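Local structure of tail fiber protein (Acinetobacter phage AM24, 5W5P) at residues F210-D224 with R235-R249. The protein is a trimeric phage tailspike that probably recognises, and may degrade, the capsular polysaccharide of its Acinetobacter baumannii host. Numbering follows the deposited sequence.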
loop_
_atom_site.group_PDB
_atom_site.type_symbol
_atom_site.label_atom_id
_atom_site.label_comp_id
_atom_site.label_asym_id
_atom_site.label_seq_id
_atom_site.Cartn_x
_atom_site.Cartn_y
_atom_site.Cartn_z
ATOM N N PHE A 210 26.196 -4.501 5.807
ATOM C CA PHE A 210 27.078 -3.488 5.245
ATOM C C PHE A 210 27.328 -2.423 6.301
ATOM O O PHE A 210 26.387 -1.930 6.924
ATOM C CB PHE A 210 26.472 -2.879 3.981
ATOM C CG PHE A 210 26.425 -3.829 2.815
ATOM C CD1 PHE A 210 25.232 -4.419 2.424
ATOM C CD2 PHE A 210 27.582 -4.144 2.117
ATOM C CE1 PHE A 210 25.189 -5.292 1.342
ATOM C CE2 PHE A 210 27.552 -5.021 1.048
ATOM C CZ PHE A 210 26.354 -5.597 0.658
ATOM N N GLN A 211 28.594 -2.087 6.520
ATOM C CA GLN A 211 28.963 -1.206 7.617
ATOM C C GLN A 211 30.070 -0.258 7.185
ATOM O O GLN A 211 31.021 -0.665 6.510
ATOM C CB GLN A 211 29.413 -2.015 8.845
ATOM C CG GLN A 211 29.631 -1.180 10.104
ATOM C CD GLN A 211 29.684 -2.023 11.371
ATOM O OE1 GLN A 211 29.236 -3.172 11.387
ATOM N NE2 GLN A 211 30.234 -1.452 12.442
ATOM N N GLY A 212 29.931 1.014 7.573
ATOM C CA GLY A 212 30.984 1.992 7.426
ATOM C C GLY A 212 31.456 2.459 8.796
ATOM O O GLY A 212 30.830 2.178 9.823
ATOM N N ASP A 213 32.581 3.174 8.799
ATOM C CA ASP A 213 33.124 3.712 10.040
ATOM C C ASP A 213 32.544 5.074 10.407
ATOM O O ASP A 213 32.792 5.560 11.516
ATOM C CB ASP A 213 34.654 3.813 9.960
ATOM C CG ASP A 213 35.134 4.556 8.731
ATOM O OD1 ASP A 213 34.298 5.138 8.015
ATOM O OD2 ASP A 213 36.354 4.555 8.473
ATOM N N GLY A 214 31.783 5.702 9.511
ATOM C CA GLY A 214 31.179 6.987 9.787
ATOM C C GLY A 214 32.103 8.177 9.670
ATOM O O GLY A 214 31.622 9.316 9.714
ATOM N N VAL A 215 33.409 7.959 9.529
ATOM C CA VAL A 215 34.376 9.030 9.339
ATOM C C VAL A 215 34.966 9.008 7.936
ATOM O O VAL A 215 35.995 9.641 7.686
ATOM C CB VAL A 215 35.489 8.977 10.400
ATOM C CG1 VAL A 215 34.925 9.289 11.782
ATOM C CG2 VAL A 215 36.174 7.617 10.386
ATOM N N SER A 216 34.342 8.284 7.015
ATOM C CA SER A 216 34.787 8.227 5.633
ATOM C C SER A 216 33.582 7.885 4.768
ATOM O O SER A 216 32.487 7.622 5.272
ATOM C CB SER A 216 35.910 7.206 5.455
ATOM O OG SER A 216 35.456 5.910 5.795
ATOM N N GLN A 217 33.792 7.873 3.455
ATOM C CA GLN A 217 32.704 7.661 2.511
ATOM C C GLN A 217 32.480 6.171 2.286
ATOM O O GLN A 217 33.430 5.427 2.024
ATOM C CB GLN A 217 32.997 8.369 1.188
ATOM C CG GLN A 217 32.737 9.870 1.228
ATOM C CD GLN A 217 31.330 10.210 1.701
ATOM O OE1 GLN A 217 30.341 9.791 1.101
ATOM N NE2 GLN A 217 31.237 10.976 2.779
ATOM N N SER A 218 31.216 5.745 2.389
ATOM C CA SER A 218 30.826 4.357 2.153
ATOM C C SER A 218 29.510 4.340 1.391
ATOM O O SER A 218 28.471 4.738 1.926
ATOM C CB SER A 218 30.693 3.586 3.463
ATOM O OG SER A 218 29.869 4.273 4.388
ATOM N N VAL A 219 29.549 3.865 0.152
ATOM C CA VAL A 219 28.371 3.724 -0.695
ATOM C C VAL A 219 28.322 2.282 -1.174
ATOM O O VAL A 219 29.342 1.737 -1.606
ATOM C CB VAL A 219 28.403 4.699 -1.887
ATOM C CG1 VAL A 219 27.247 4.413 -2.846
ATOM C CG2 VAL A 219 28.384 6.153 -1.394
ATOM N N VAL A 220 27.145 1.659 -1.086
ATOM C CA VAL A 220 27.007 0.236 -1.398
ATOM C C VAL A 220 26.703 0.051 -2.879
ATOM O O VAL A 220 27.431 -0.653 -3.590
ATOM C CB VAL A 220 25.925 -0.431 -0.529
ATOM C CG1 VAL A 220 25.849 -1.928 -0.822
ATOM C CG2 VAL A 220 26.201 -0.181 0.948
ATOM N N VAL A 221 25.638 0.686 -3.362
ATOM C CA VAL A 221 25.176 0.523 -4.734
ATOM C C VAL A 221 25.444 1.811 -5.502
ATOM O O VAL A 221 25.049 2.899 -5.064
ATOM C CB VAL A 221 23.683 0.154 -4.782
ATOM C CG1 VAL A 221 23.149 0.273 -6.207
ATOM C CG2 VAL A 221 23.458 -1.254 -4.239
ATOM N N ASN A 222 26.116 1.685 -6.645
ATOM C CA ASN A 222 26.278 2.792 -7.586
ATOM C C ASN A 222 25.026 2.850 -8.444
ATOM O O ASN A 222 24.865 2.062 -9.380
ATOM C CB ASN A 222 27.524 2.605 -8.444
ATOM C CG ASN A 222 27.870 3.845 -9.249
ATOM O OD1 ASN A 222 26.990 4.611 -9.648
ATOM N ND2 ASN A 222 29.161 4.049 -9.494
ATOM N N GLY A 223 24.130 3.786 -8.126
ATOM C CA GLY A 223 22.875 3.902 -8.847
ATOM C C GLY A 223 22.997 4.465 -10.247
ATOM O O GLY A 223 22.008 4.436 -10.989
ATOM N N ASP A 224 24.170 4.991 -10.617
ATOM C CA ASP A 224 24.391 5.407 -11.997
ATOM C C ASP A 224 24.408 4.218 -12.943
ATOM O O ASP A 224 24.089 4.369 -14.129
ATOM C CB ASP A 224 25.716 6.162 -12.131
ATOM C CG ASP A 224 25.664 7.562 -11.566
ATOM O OD1 ASP A 224 24.755 8.340 -11.938
ATOM O OD2 ASP A 224 26.550 7.890 -10.750
ATOM N N ARG A 235 21.339 -5.368 6.736
ATOM C CA ARG A 235 21.632 -4.408 7.791
ATOM C C ARG A 235 22.645 -3.403 7.261
ATOM O O ARG A 235 23.630 -3.787 6.620
ATOM C CB ARG A 235 22.178 -5.106 9.040
ATOM C CG ARG A 235 21.840 -4.399 10.355
ATOM C CD ARG A 235 22.714 -3.174 10.598
ATOM N NE ARG A 235 22.545 -2.636 11.946
ATOM C CZ ARG A 235 21.492 -1.933 12.359
ATOM N NH1 ARG A 235 20.497 -1.652 11.527
ATOM N NH2 ARG A 235 21.435 -1.499 13.609
ATOM N N TYR A 236 22.397 -2.121 7.523
ATOM C CA TYR A 236 23.271 -1.041 7.080
ATOM C C TYR A 236 23.560 -0.146 8.271
ATOM O O TYR A 236 22.635 0.416 8.866
ATOM C CB TYR A 236 22.638 -0.237 5.943
ATOM C CG TYR A 236 22.374 -1.052 4.705
ATOM C CD1 TYR A 236 21.241 -1.848 4.601
ATOM C CD2 TYR A 236 23.254 -1.025 3.638
ATOM C CE1 TYR A 236 20.997 -2.592 3.468
ATOM C CE2 TYR A 236 23.021 -1.768 2.500
ATOM C CZ TYR A 236 21.894 -2.548 2.420
ATOM O OH TYR A 236 21.669 -3.291 1.290
ATOM N N LEU A 237 24.837 -0.015 8.612
ATOM C CA LEU A 237 25.265 0.702 9.803
ATOM C C LEU A 237 26.337 1.705 9.408
ATOM O O LEU A 237 27.373 1.322 8.850
ATOM C CB LEU A 237 25.782 -0.276 10.863
ATOM C CG LEU A 237 26.308 0.285 12.186
ATOM C CD1 LEU A 237 25.284 1.206 12.846
ATOM C CD2 LEU A 237 26.688 -0.857 13.112
ATOM N N ARG A 238 26.075 2.985 9.685
ATOM C CA ARG A 238 27.015 4.080 9.423
ATOM C C ARG A 238 27.474 4.084 7.965
ATOM O O ARG A 238 28.650 4.300 7.657
ATOM C CB ARG A 238 28.205 4.028 10.385
ATOM C CG ARG A 238 27.795 4.124 11.850
ATOM C CD ARG A 238 28.991 4.196 12.778
ATOM N NE ARG A 238 28.592 4.133 14.183
ATOM C CZ ARG A 238 28.451 3.002 14.871
ATOM N NH1 ARG A 238 28.677 1.835 14.284
ATOM N NH2 ARG A 238 28.091 3.035 16.150
ATOM N N ILE A 239 26.522 3.858 7.060
ATOM C CA ILE A 239 26.759 3.881 5.622
ATOM C C ILE A 239 26.375 5.255 5.091
ATOM O O ILE A 239 25.273 5.748 5.356
ATOM C CB ILE A 239 25.972 2.763 4.914
ATOM C CG1 ILE A 239 26.490 1.398 5.379
ATOM C CG2 ILE A 239 26.020 2.930 3.390
ATOM C CD1 ILE A 239 27.747 0.938 4.663
ATOM N N SER A 240 27.284 5.880 4.341
ATOM C CA SER A 240 27.047 7.247 3.880
ATOM C C SER A 240 25.858 7.311 2.929
ATOM O O SER A 240 25.096 8.287 2.938
ATOM C CB SER A 240 28.305 7.796 3.207
ATOM O OG SER A 240 29.460 7.515 3.983
ATOM N N ALA A 241 25.688 6.285 2.098
ATOM C CA ALA A 241 24.561 6.212 1.181
ATOM C C ALA A 241 24.399 4.771 0.731
ATOM O O ALA A 241 25.377 4.137 0.328
ATOM C CB ALA A 241 24.767 7.127 -0.034
ATOM N N LEU A 242 23.172 4.253 0.802
ATOM C CA LEU A 242 22.907 2.940 0.227
ATOM C C LEU A 242 23.032 2.991 -1.290
ATOM O O LEU A 242 23.660 2.118 -1.904
ATOM C CB LEU A 242 21.518 2.448 0.639
ATOM C CG LEU A 242 21.397 1.659 1.944
ATOM C CD1 LEU A 242 21.705 2.527 3.165
ATOM C CD2 LEU A 242 20.010 1.030 2.061
ATOM N N VAL A 243 22.441 4.012 -1.910
ATOM C CA VAL A 243 22.504 4.225 -3.352
ATOM C C VAL A 243 22.943 5.660 -3.609
ATOM O O VAL A 243 22.422 6.593 -2.989
ATOM C CB VAL A 243 21.152 3.953 -4.042
ATOM C CG1 VAL A 243 21.309 4.027 -5.560
ATOM C CG2 VAL A 243 20.601 2.604 -3.625
ATOM N N ARG A 244 23.892 5.834 -4.523
ATOM C CA ARG A 244 24.341 7.151 -4.936
ATOM C C ARG A 244 24.459 7.156 -6.452
ATOM O O ARG A 244 24.805 6.137 -7.057
ATOM C CB ARG A 244 25.684 7.520 -4.285
ATOM C CG ARG A 244 26.265 8.840 -4.760
ATOM C CD ARG A 244 27.440 9.287 -3.904
ATOM N NE ARG A 244 27.022 9.610 -2.545
ATOM C CZ ARG A 244 27.850 9.755 -1.512
ATOM N NH1 ARG A 244 29.161 9.624 -1.676
ATOM N NH2 ARG A 244 27.365 10.038 -0.312
ATOM N N ALA A 245 24.136 8.295 -7.062
ATOM C CA ALA A 245 24.266 8.457 -8.505
ATOM C C ALA A 245 24.526 9.928 -8.795
ATOM O O ALA A 245 23.674 10.771 -8.499
ATOM C CB ALA A 245 23.010 7.967 -9.227
ATOM N N THR A 246 25.702 10.238 -9.356
ATOM C CA THR A 246 26.083 11.617 -9.649
ATOM C C THR A 246 26.557 11.824 -11.085
ATOM O O THR A 246 27.117 12.882 -11.385
ATOM C CB THR A 246 27.186 12.105 -8.694
ATOM O OG1 THR A 246 28.446 11.547 -9.089
ATOM C CG2 THR A 246 26.887 11.724 -7.251
ATOM N N GLN A 247 26.358 10.854 -11.980
ATOM C CA GLN A 247 26.925 10.961 -13.318
ATOM C C GLN A 247 25.846 11.331 -14.325
ATOM O O GLN A 247 24.939 10.519 -14.574
ATOM C CB GLN A 247 27.605 9.654 -13.725
ATOM C CG GLN A 247 28.936 9.401 -13.032
ATOM C CD GLN A 247 29.952 10.501 -13.289
ATOM O OE1 GLN A 247 30.008 11.073 -14.382
ATOM N NE2 GLN A 247 30.772 10.795 -12.282
ATOM N N PRO A 248 25.897 12.519 -14.928
ATOM C CA PRO A 248 24.920 12.856 -15.971
ATOM C C PRO A 248 25.055 11.931 -17.171
ATOM O O PRO A 248 26.160 11.606 -17.610
ATOM C CB PRO A 248 25.273 14.304 -16.340
ATOM C CG PRO A 248 26.134 14.803 -15.215
ATOM C CD PRO A 248 26.861 13.607 -14.700
ATOM N N ARG A 249 23.912 11.503 -17.698
ATOM C CA ARG A 249 23.895 10.617 -18.851
ATOM C C ARG A 249 22.510 10.652 -19.479
ATOM O O ARG A 249 21.530 11.045 -18.841
ATOM C CB ARG A 249 24.271 9.187 -18.463
ATOM C CG ARG A 249 23.254 8.514 -17.574
ATOM C CD ARG A 249 23.894 7.425 -16.745
ATOM N NE ARG A 249 22.918 6.779 -15.877
ATOM C CZ ARG A 249 22.634 7.178 -14.644
ATOM N NH1 ARG A 249 23.262 8.224 -14.118
ATOM N NH2 ARG A 249 21.724 6.522 -13.933
HETATM O O HOH W 1 30.747 1.424 12.312
HETATM O O HOH W 2 31.159 5.220 6.265
HETATM O O HOH W 3 30.167 9.101 6.378
#
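Asp224 OD1 is gripped twice: Arg249 NH1 makes a salt bridge to it at 2.6 Å, and the backbone N of Gln247 donates from above the carboxylate plane. Asp224 OD2 takes the backbone N-H of Thr246 on its syn side, N to OD2 2.9 Å. The Arg249 guanidinium stands almost perpendicular to the carboxylate (87°); its NH1 also donates to Gln247 O, its NH2 to Tyr227 OH and Tyr256 O. Earlier along both segments, Ser218 N donates to Ser240 OG and Ser240 N to Ser218 OG, each at 3.0 Å. Gln217, bent at chi2 (-54°), brings OE1 to the edge of the Arg244 guanidinium, 3.0 Å from NH1; Val219 CG2 lies over one face of that group, whose NE is paired with Asp275. Inside, the Phe210 and Tyr236 rings run nearly parallel but slid apart, CD1 of Phe210 3.5 Å from CE2 of Tyr236, with Val220 CG1 over the Phe210 face and Leu242 CD2 over that of Tyr236. Parallel backbone ladders, 210-211 on 235-237 and 219-222 on 241-244, mark successive coils of a right-handed beta-helix, as in other phage tailspikes. The Asp224 carboxylate, probably kept ionised by its partners, fixes residues 245-249 against the preceding coil.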